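Local coordinates for putative P450-like enzyme (Streptomyces himastatinicus ATCC 53653, PDB 5Z9J), which binds heme b and probably acts as a cytochrome P450 monooxygenase, inserting one atom of molecular oxygen into its substrate, at residues K25-D30 and A298-P303. Residues are numbered along the deposited sequence; the frame is centred on the assembly and turned at random.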
ATOM      1  N   LYS A  25     -11.175  -6.762 -23.044  1.00 52.60           N
ATOM      2  CA  LYS A  25     -11.458  -8.101 -22.532  1.00 49.64           C
ATOM      3  C   LYS A  25     -11.241  -8.076 -21.015  1.00 45.80           C
ATOM      4  O   LYS A  25     -10.366  -7.378 -20.502  1.00 42.26           O
ATOM      5  CB  LYS A  25     -10.549  -9.192 -23.143  1.00 49.03           C
ATOM      6  CG  LYS A  25      -9.700  -8.853 -24.399  1.00 64.17           C
ATOM      7  CD  LYS A  25     -10.432  -8.248 -25.604  1.00 66.27           C
ATOM      8  CE  LYS A  25      -9.409  -7.709 -26.617  1.00 65.99           C
ATOM      9  NZ  LYS A  25      -9.994  -6.830 -27.666  1.00 67.94           N
ATOM     10  N   ILE A  26     -12.049  -8.845 -20.308  1.00 45.62           N
ATOM     11  CA  ILE A  26     -11.954  -8.908 -18.869  1.00 41.76           C
ATOM     12  C   ILE A  26     -10.602  -9.509 -18.519  1.00 39.01           C
ATOM     13  O   ILE A  26      -9.962  -9.065 -17.570  1.00 34.15           O
ATOM     14  CB  ILE A  26     -13.101  -9.762 -18.267  1.00 39.54           C
ATOM     15  CG1 ILE A  26     -14.474  -9.175 -18.637  1.00 40.79           C
ATOM     16  CG2 ILE A  26     -12.945  -9.897 -16.761  1.00 37.86           C
ATOM     17  CD1 ILE A  26     -15.629 -10.213 -18.606  1.00 46.36           C
ATOM     18  N   VAL A  27     -10.185 -10.507 -19.311  1.00 38.03           N
ATOM     19  CA  VAL A  27      -8.894 -11.187 -19.157  1.00 38.17           C
ATOM     20  C   VAL A  27      -8.060 -11.148 -20.430  1.00 38.74           C
ATOM     21  O   VAL A  27      -8.576 -11.407 -21.512  1.00 38.73           O
ATOM     22  CB  VAL A  27      -9.070 -12.683 -18.769  1.00 46.21           C
ATOM     23  CG1 VAL A  27      -7.719 -13.373 -18.647  1.00 44.73           C
ATOM     24  CG2 VAL A  27      -9.867 -12.843 -17.493  1.00 42.27           C
ATOM     25  N   ASP A  28      -6.779 -10.804 -20.317  1.00 35.66           N
ATOM     26  CA  ASP A  28      -5.880 -10.899 -21.480  1.00 39.54           C
ATOM     27  C   ASP A  28      -4.503 -11.425 -21.056  1.00 40.01           C
ATOM     28  O   ASP A  28      -4.223 -11.634 -19.862  1.00 34.12           O
ATOM     29  CB  ASP A  28      -5.737  -9.558 -22.256  1.00 42.97           C
ATOM     30  CG  ASP A  28      -4.956  -8.465 -21.504  1.00 41.82           C
ATOM     31  OD1 ASP A  28      -3.957  -8.747 -20.785  1.00 41.59           O
ATOM     32  OD2 ASP A  28      -5.326  -7.278 -21.653  1.00 41.03           O
ATOM     33  N   TYR A  29      -3.683 -11.703 -22.063  1.00 42.39           N
ATOM     34  CA  TYR A  29      -2.327 -12.196 -21.859  1.00 42.76           C
ATOM     35  C   TYR A  29      -1.333 -11.186 -22.444  1.00 42.99           C
ATOM     36  O   TYR A  29      -1.528 -10.666 -23.540  1.00 44.81           O
ATOM     37  CB  TYR A  29      -2.160 -13.580 -22.512  1.00 44.13           C
ATOM     38  CG  TYR A  29      -0.796 -14.223 -22.359  1.00 43.83           C
ATOM     39  CD1 TYR A  29      -0.378 -14.730 -21.144  1.00 42.45           C
ATOM     40  CD2 TYR A  29       0.073 -14.312 -23.443  1.00 45.41           C
ATOM     41  CE1 TYR A  29       0.859 -15.319 -21.008  1.00 43.46           C
ATOM     42  CE2 TYR A  29       1.302 -14.894 -23.322  1.00 45.54           C
ATOM     43  CZ  TYR A  29       1.698 -15.396 -22.105  1.00 45.24           C
ATOM     44  OH  TYR A  29       2.945 -15.969 -21.981  1.00 45.59           O
ATOM     45  N   ASP A  30      -0.290 -10.886 -21.696  1.00 42.65           N
ATOM     46  CA  ASP A  30       0.766 -10.016 -22.181  1.00 43.20           C
ATOM     47  C   ASP A  30       1.912 -10.904 -22.672  1.00 45.20           C
ATOM     48  O   ASP A  30       2.654 -11.476 -21.860  1.00 42.52           O
ATOM     49  CB  ASP A  30       1.209  -9.061 -21.073  1.00 40.45           C
ATOM     50  CG  ASP A  30       2.120  -7.956 -21.576  1.00 42.00           C
ATOM     51  OD1 ASP A  30       2.935  -8.189 -22.496  1.00 43.65           O
ATOM     52  OD2 ASP A  30       2.004  -6.830 -21.066  1.00 42.43           O
ATOM     53  N   ALA A 298     -13.367 -15.587 -16.380  1.00 49.65           N
ATOM     54  CA  ALA A 298     -14.158 -14.840 -17.358  1.00 50.90           C
ATOM     55  C   ALA A 298     -14.126 -15.578 -18.681  1.00 50.94           C
ATOM     56  O   ALA A 298     -13.837 -14.987 -19.720  1.00 52.54           O
ATOM     57  CB  ALA A 298     -13.644 -13.417 -17.514  1.00 49.94           C
ATOM     58  N   GLY A 299     -14.370 -16.879 -18.615  1.00 50.04           N
ATOM     59  CA  GLY A 299     -14.433 -17.741 -19.788  1.00 50.45           C
ATOM     60  C   GLY A 299     -13.122 -17.899 -20.550  1.00 49.77           C
ATOM     61  O   GLY A 299     -13.123 -18.345 -21.711  1.00 50.62           O
ATOM     62  N   THR A 300     -12.009 -17.724 -19.830  1.00 46.62           N
ATOM     63  CA  THR A 300     -10.662 -17.789 -20.390  1.00 45.32           C
ATOM     64  C   THR A 300      -9.885 -18.796 -19.563  1.00 42.78           C
ATOM     65  O   THR A 300      -9.918 -18.742 -18.330  1.00 41.78           O
ATOM     66  CB  THR A 300      -9.934 -16.392 -20.368  1.00 48.92           C
ATOM     67  OG1 THR A 300     -10.707 -15.432 -21.093  1.00 50.79           O
ATOM     68  CG2 THR A 300      -8.567 -16.462 -21.005  1.00 47.88           C
ATOM     69  N   VAL A 301      -9.200 -19.720 -20.235  1.00 42.95           N
ATOM     70  CA  VAL A 301      -8.490 -20.767 -19.526  1.00 43.85           C
ATOM     71  C   VAL A 301      -7.068 -20.282 -19.190  1.00 41.62           C
ATOM     72  O   VAL A 301      -6.296 -19.883 -20.058  1.00 41.26           O
ATOM     73  CB  VAL A 301      -8.412 -22.079 -20.336  1.00 46.56           C
ATOM     74  CG1 VAL A 301      -7.625 -23.144 -19.571  1.00 46.45           C
ATOM     75  CG2 VAL A 301      -9.814 -22.615 -20.681  1.00 48.07           C
ATOM     76  N   ILE A 302      -6.716 -20.333 -17.924  1.00 40.21           N
ATOM     77  CA  ILE A 302      -5.353 -19.930 -17.559  1.00 38.59           C
ATOM     78  C   ILE A 302      -4.606 -21.162 -17.050  1.00 37.99           C
ATOM     79  O   ILE A 302      -5.070 -21.857 -16.141  1.00 38.21           O
ATOM     80  CB  ILE A 302      -5.354 -18.820 -16.526  1.00 38.78           C
ATOM     81  CG1 ILE A 302      -6.076 -17.599 -17.089  1.00 35.90           C
ATOM     82  CG2 ILE A 302      -3.882 -18.472 -16.109  1.00 34.64           C
ATOM     83  CD1 ILE A 302      -6.482 -16.598 -16.077  1.00 34.60           C
ATOM     84  N   PRO A 303      -3.480 -21.482 -17.697  1.00 41.00           N
ATOM     85  CA  PRO A 303      -2.759 -22.688 -17.295  1.00 42.73           C
ATOM     86  C   PRO A 303      -2.216 -22.588 -15.869  1.00 42.51           C
ATOM     87  O   PRO A 303      -2.232 -21.531 -15.256  1.00 41.03           O
ATOM     88  CB  PRO A 303      -1.606 -22.783 -18.316  1.00 43.89           C
ATOM     89  CG  PRO A 303      -2.074 -21.963 -19.512  1.00 44.09           C
ATOM     90  CD  PRO A 303      -2.911 -20.858 -18.906  1.00 41.05           C
TER
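Mainly apolar packing, with no hydrogen bond across it, joins I26 and V27 to A298, T300 and I302 at the outer edge of the cytochrome P450 fold. Strand 27-30 is an outermost strand of the five-stranded mixed sheet, paired with strand 35-38, whereas 298-303 carries the turn and second strand of the β-hairpin 295-302. The hairpin packs on one face of the sheet, at its 27-30 edge, with about 200 Å² buried between the two segments.

V27 contributes the largest share of the contact. V27 CG1, anti to the backbone N (chi1 179°), lies 4.0 Å from T300 CG2, and the same methyl reaches the tip of I302 at CD1, 4.3 Å away. The other methyl, V27 CG2, turns to the hairpin turn and meets A298 CB at 3.8 Å. V27 thus spreads its two branches over both the turn and the strand that follows, and V297 of the first hairpin strand touches it as well. The T300 side chain runs antiparallel alongside that of V27, with T300 OG1 4.0 Å from V27 CB. The side chains of T300 and I302 also touch W36 of strand 35-38, while E43 of helix 41-48 borders the I26–A298 end.

D28 points away from the hairpin and hydrogen-bonds N37 and Y39. D30, at the far end of the strand, touches the bound tris(hydroxyethyl)aminomethane, whereas the V27 side chain is about 11 Å from that molecule. At the turn, T300 OG1 makes a weak 3.4 Å hydrogen bond to A298 O, and A298 CB rests 3.7 Å from I26 CG2.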